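Long-range contact in interferon alpha/beta receptor 1 (Mus musculus, PDB 3WCY), which pairs with IFNAR2 to form the heterodimeric receptor for type I interferons, whose binding activates the JAK-STAT signalling cascade: residues A[332-344]-A[350-362]. Numbering follows the deposited sequence.
Sequences CDGLNYEIIFWEN and ISMEKDGPEFTLK
The ring of Phe-341 is held between Ile-350 and Leu-361, one residue from each of the two strands that 337-343 meets in 350-362. CD2 of Leu-361 sits over the ring centre, 3.4 Å from the centroid, and CB of Ile-350 lies over the opposite face, nearer the rim; both are CH-pi contacts. With CG between its backbone N and carbonyl carbon (chi1 70°), the ring is carried toward strand 350-354, where SD of Met-352 reaches CE2 of Phe-341 at 3.9 Å in an oblique Met-aromatic contact. A serine in place of Phe-341 would probably open a gap between Ile-350 and Leu-361 and deprive the thioether of its aromatic partner.

The same apolar face continues along the strand. Ile-339 lays CD1 over the centre of the Phe-359 ring, 3.7 Å from the centroid, while its CG2 lies beside CG of Met-352; a branched residue can thus serve both neighbours. CB of Tyr-337 meets the edge of Phe-359, and the flat tyrosine ring takes CB of Pro-357 over one face, 4.0 Å from the centroid.

Backbone hydrogen bonds join the hairpin. Phe-341 and Ile-350 exchange a pair, with Phe-341 N to Ile-350 O at 2.7 Å, and Ile-339 and Met-352 exchange another. Beyond them, ND2 of Asn-336 donates to OE2 of Glu-353 at 3.2 Å, approaching from above the carboxylate plane; a polar pair suits this more open border.

Both segments belong to the fourth fibronectin type-III domain. Strand 350-354 borders 337-343, whose other side bonds to 369-376, whereas 358-361 crosses to the facing sheet beside 321-326. Tyr-337 and Ile-339 also touch Val-325 and Val-323 there, so the contact spans the beta sandwich core.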
loop_
_atom_site.group_PDB
_atom_site.type_symbol
_atom_site.label_atom_id
_atom_site.label_comp_id
_atom_site.label_asym_id
_atom_site.label_seq_id
_atom_site.Cartn_x
_atom_site.Cartn_y
_atom_site.Cartn_z
ATOM N N CYS A 332 25.022 3.986 14.291
ATOM C CA CYS A 332 24.082 5.046 13.939
ATOM C C CYS A 332 24.308 5.577 12.499
ATOM O O CYS A 332 23.905 6.702 12.181
ATOM C CB CYS A 332 24.160 6.162 14.981
ATOM S SG CYS A 332 22.564 6.910 15.399
ATOM N N ASP A 333 24.906 4.733 11.623
ATOM C CA ASP A 333 25.268 5.030 10.230
ATOM C C ASP A 333 24.165 5.507 9.269
ATOM O O ASP A 333 24.338 6.547 8.627
ATOM C CB ASP A 333 26.100 3.893 9.613
ATOM C CG ASP A 333 27.588 4.004 9.884
ATOM O OD1 ASP A 333 28.230 4.919 9.318
ATOM O OD2 ASP A 333 28.121 3.152 10.628
ATOM N N GLY A 334 23.076 4.740 9.146
ATOM C CA GLY A 334 21.978 5.068 8.235
ATOM C C GLY A 334 20.770 5.283 9.129
ATOM O O GLY A 334 20.188 4.312 9.627
ATOM N N LEU A 335 20.404 6.566 9.356
ATOM C CA LEU A 335 19.187 6.973 10.072
ATOM C C LEU A 335 18.709 8.385 9.677
ATOM O O LEU A 335 19.516 9.217 9.251
ATOM C CB LEU A 335 19.408 6.890 11.603
ATOM C CG LEU A 335 19.381 5.488 12.238
ATOM C CD1 LEU A 335 20.769 4.895 12.334
ATOM C CD2 LEU A 335 18.814 5.531 13.627
ATOM N N ASN A 336 17.391 8.643 9.821
ATOM C CA ASN A 336 16.763 9.940 9.536
ATOM C C ASN A 336 16.329 10.590 10.853
ATOM O O ASN A 336 15.779 9.910 11.727
ATOM C CB ASN A 336 15.580 9.792 8.573
ATOM C CG ASN A 336 15.352 10.994 7.676
ATOM O OD1 ASN A 336 16.273 11.520 7.034
ATOM N ND2 ASN A 336 14.102 11.425 7.573
ATOM N N TYR A 337 16.601 11.898 11.005
ATOM C CA TYR A 337 16.306 12.635 12.239
ATOM C C TYR A 337 15.303 13.779 12.062
ATOM O O TYR A 337 15.132 14.290 10.955
ATOM C CB TYR A 337 17.613 13.142 12.883
ATOM C CG TYR A 337 18.679 12.080 13.062
ATOM C CD1 TYR A 337 19.714 11.940 12.140
ATOM C CD2 TYR A 337 18.665 11.225 14.162
ATOM C CE1 TYR A 337 20.705 10.973 12.306
ATOM C CE2 TYR A 337 19.650 10.254 14.338
ATOM C CZ TYR A 337 20.668 10.131 13.406
ATOM O OH TYR A 337 21.638 9.175 13.571
ATOM N N GLU A 338 14.649 14.175 13.171
ATOM C CA GLU A 338 13.662 15.253 13.221
ATOM C C GLU A 338 13.902 16.166 14.418
ATOM O O GLU A 338 14.262 15.686 15.487
ATOM C CB GLU A 338 12.235 14.680 13.288
ATOM C CG GLU A 338 11.212 15.518 12.534
ATOM C CD GLU A 338 9.750 15.266 12.857
ATOM O OE1 GLU A 338 9.316 14.091 12.826
ATOM O OE2 GLU A 338 9.023 16.260 13.086
ATOM N N ILE A 339 13.684 17.481 14.242
ATOM C CA ILE A 339 13.834 18.472 15.308
ATOM C C ILE A 339 12.545 19.247 15.563
ATOM O O ILE A 339 11.771 19.469 14.637
ATOM C CB ILE A 339 15.104 19.359 15.133
ATOM C CG1 ILE A 339 16.025 19.240 16.340
ATOM C CG2 ILE A 339 14.810 20.823 14.827
ATOM C CD1 ILE A 339 17.008 18.177 16.213
ATOM N N ILE A 340 12.302 19.609 16.830
ATOM C CA ILE A 340 11.142 20.381 17.272
ATOM C C ILE A 340 11.673 21.449 18.233
ATOM O O ILE A 340 12.002 21.144 19.381
ATOM C CB ILE A 340 10.009 19.479 17.874
ATOM C CG1 ILE A 340 9.366 18.575 16.789
ATOM C CG2 ILE A 340 8.922 20.317 18.557
ATOM C CD1 ILE A 340 8.898 17.170 17.291
ATOM N N PHE A 341 11.811 22.685 17.738
ATOM C CA PHE A 341 12.326 23.794 18.533
ATOM C C PHE A 341 11.347 24.949 18.716
ATOM O O PHE A 341 10.557 25.251 17.820
ATOM C CB PHE A 341 13.699 24.270 18.018
ATOM C CG PHE A 341 13.713 24.974 16.680
ATOM C CD1 PHE A 341 13.888 26.348 16.603
ATOM C CD2 PHE A 341 13.586 24.256 15.496
ATOM C CE1 PHE A 341 13.899 26.998 15.366
ATOM C CE2 PHE A 341 13.595 24.908 14.260
ATOM C CZ PHE A 341 13.758 26.273 14.204
ATOM N N TRP A 342 11.403 25.589 19.895
ATOM C CA TRP A 342 10.567 26.739 20.250
ATOM C C TRP A 342 11.285 27.681 21.231
ATOM O O TRP A 342 12.488 27.533 21.436
ATOM C CB TRP A 342 9.176 26.291 20.755
ATOM C CG TRP A 342 9.149 25.629 22.102
ATOM C CD1 TRP A 342 8.858 26.218 23.297
ATOM C CD2 TRP A 342 9.309 24.232 22.372
ATOM N NE1 TRP A 342 8.866 25.282 24.303
ATOM C CE2 TRP A 342 9.139 24.051 23.764
ATOM C CE3 TRP A 342 9.613 23.113 21.577
ATOM C CZ2 TRP A 342 9.268 22.801 24.379
ATOM C CZ3 TRP A 342 9.722 21.872 22.185
ATOM C CH2 TRP A 342 9.557 21.726 23.571
ATOM N N GLU A 343 10.559 28.655 21.803
ATOM C CA GLU A 343 11.075 29.630 22.765
ATOM C C GLU A 343 10.294 29.520 24.080
ATOM O O GLU A 343 9.085 29.286 24.056
ATOM C CB GLU A 343 10.950 31.046 22.182
ATOM C CG GLU A 343 11.756 32.108 22.910
ATOM C CD GLU A 343 11.533 33.528 22.426
ATOM O OE1 GLU A 343 10.404 33.846 21.984
ATOM O OE2 GLU A 343 12.481 34.339 22.533
ATOM N N ASN A 344 10.968 29.734 25.221
ATOM C CA ASN A 344 10.356 29.649 26.552
ATOM C C ASN A 344 9.322 30.764 26.873
ATOM O O ASN A 344 8.936 30.937 28.036
ATOM C CB ASN A 344 11.434 29.539 27.630
ATOM C CG ASN A 344 11.046 28.605 28.743
ATOM O OD1 ASN A 344 10.405 28.998 29.720
ATOM N ND2 ASN A 344 11.398 27.338 28.606
ATOM N N ILE A 350 8.419 25.239 16.083
ATOM C CA ILE A 350 9.050 25.219 14.753
ATOM C C ILE A 350 9.751 23.866 14.591
ATOM O O ILE A 350 10.411 23.401 15.517
ATOM C CB ILE A 350 10.016 26.416 14.514
ATOM C CG1 ILE A 350 9.489 27.721 15.143
ATOM C CG2 ILE A 350 10.286 26.607 13.019
ATOM C CD1 ILE A 350 10.404 28.316 16.154
ATOM N N SER A 351 9.584 23.224 13.437
ATOM C CA SER A 351 10.136 21.894 13.210
ATOM C C SER A 351 10.837 21.723 11.874
ATOM O O SER A 351 10.305 22.137 10.839
ATOM C CB SER A 351 9.041 20.841 13.359
ATOM O OG SER A 351 7.923 21.119 12.531
ATOM N N MET A 352 12.020 21.077 11.897
ATOM C CA MET A 352 12.818 20.781 10.705
ATOM C C MET A 352 13.524 19.423 10.770
ATOM O O MET A 352 13.886 18.966 11.856
ATOM C CB MET A 352 13.781 21.931 10.345
ATOM C CG MET A 352 14.820 22.242 11.397
ATOM S SD MET A 352 15.613 23.833 11.088
ATOM C CE MET A 352 17.288 23.465 11.600
ATOM N N GLU A 353 13.689 18.773 9.603
ATOM C CA GLU A 353 14.360 17.482 9.480
ATOM C C GLU A 353 15.581 17.573 8.563
ATOM O O GLU A 353 15.554 18.290 7.560
ATOM C CB GLU A 353 13.384 16.346 9.077
ATOM C CG GLU A 353 13.155 16.136 7.584
ATOM C CD GLU A 353 13.050 14.694 7.121
ATOM O OE1 GLU A 353 12.140 13.975 7.594
ATOM O OE2 GLU A 353 13.858 14.296 6.251
ATOM N N LYS A 354 16.661 16.880 8.937
ATOM C CA LYS A 354 17.893 16.845 8.153
ATOM C C LYS A 354 18.275 15.402 7.833
ATOM O O LYS A 354 17.577 14.466 8.251
ATOM C CB LYS A 354 19.049 17.611 8.844
ATOM C CG LYS A 354 18.844 19.126 8.979
ATOM C CD LYS A 354 18.645 19.865 7.649
ATOM C CE LYS A 354 17.903 21.168 7.843
ATOM N NZ LYS A 354 17.727 21.905 6.565
ATOM N N ASP A 355 19.363 15.233 7.061
ATOM C CA ASP A 355 19.892 13.941 6.625
ATOM C C ASP A 355 20.694 13.317 7.753
ATOM O O ASP A 355 20.370 12.214 8.198
ATOM C CB ASP A 355 20.744 14.111 5.352
ATOM C CG ASP A 355 20.185 15.157 4.406
ATOM O OD1 ASP A 355 19.132 14.888 3.775
ATOM O OD2 ASP A 355 20.745 16.278 4.362
ATOM N N GLY A 356 21.694 14.053 8.234
ATOM C CA GLY A 356 22.555 13.636 9.335
ATOM C C GLY A 356 22.048 14.098 10.691
ATOM O O GLY A 356 20.948 14.652 10.786
ATOM N N PRO A 357 22.829 13.899 11.772
ATOM C CA PRO A 357 22.356 14.315 13.103
ATOM C C PRO A 357 22.748 15.740 13.507
ATOM O O PRO A 357 22.151 16.297 14.428
ATOM C CB PRO A 357 22.975 13.269 14.031
ATOM C CG PRO A 357 24.074 12.595 13.220
ATOM C CD PRO A 357 24.138 13.228 11.867
ATOM N N GLU A 358 23.758 16.312 12.840
ATOM C CA GLU A 358 24.254 17.654 13.108
ATOM C C GLU A 358 23.321 18.746 12.544
ATOM O O GLU A 358 23.466 19.169 11.390
ATOM C CB GLU A 358 25.688 17.809 12.587
ATOM C CG GLU A 358 26.729 17.875 13.682
ATOM C CD GLU A 358 28.103 18.266 13.182
ATOM O OE1 GLU A 358 28.883 17.356 12.826
ATOM O OE2 GLU A 358 28.390 19.484 13.121
ATOM N N PHE A 359 22.349 19.172 13.372
ATOM C CA PHE A 359 21.391 20.242 13.078
ATOM C C PHE A 359 22.028 21.546 13.537
ATOM O O PHE A 359 22.628 21.587 14.609
ATOM C CB PHE A 359 20.075 20.023 13.846
ATOM C CG PHE A 359 19.137 18.988 13.276
ATOM C CD1 PHE A 359 18.008 19.370 12.560
ATOM C CD2 PHE A 359 19.359 17.633 13.485
ATOM C CE1 PHE A 359 17.128 18.409 12.047
ATOM C CE2 PHE A 359 18.482 16.674 12.967
ATOM C CZ PHE A 359 17.375 17.066 12.249
ATOM N N THR A 360 21.921 22.598 12.732
ATOM C CA THR A 360 22.496 23.893 13.077
ATOM C C THR A 360 21.404 24.961 13.074
ATOM O O THR A 360 20.950 25.385 12.005
ATOM C CB THR A 360 23.736 24.181 12.198
ATOM O OG1 THR A 360 24.715 23.163 12.429
ATOM C CG2 THR A 360 24.354 25.547 12.468
ATOM N N LEU A 361 20.951 25.362 14.276
ATOM C CA LEU A 361 19.921 26.392 14.407
ATOM C C LEU A 361 20.562 27.751 14.222
ATOM O O LEU A 361 21.225 28.269 15.126
ATOM C CB LEU A 361 19.149 26.299 15.737
ATOM C CG LEU A 361 18.268 25.069 15.927
ATOM C CD1 LEU A 361 17.776 24.968 17.349
ATOM C CD2 LEU A 361 17.098 25.097 14.994
ATOM N N LYS A 362 20.423 28.289 13.007
ATOM C CA LYS A 362 20.991 29.584 12.643
ATOM C C LYS A 362 19.962 30.714 12.579
ATOM O O LYS A 362 18.768 30.463 12.389
ATOM C CB LYS A 362 21.879 29.502 11.385
ATOM C CG LYS A 362 21.230 28.903 10.133
ATOM C CD LYS A 362 22.264 28.356 9.129
ATOM C CE LYS A 362 23.037 29.408 8.354
ATOM N NZ LYS A 362 24.294 29.814 9.050
#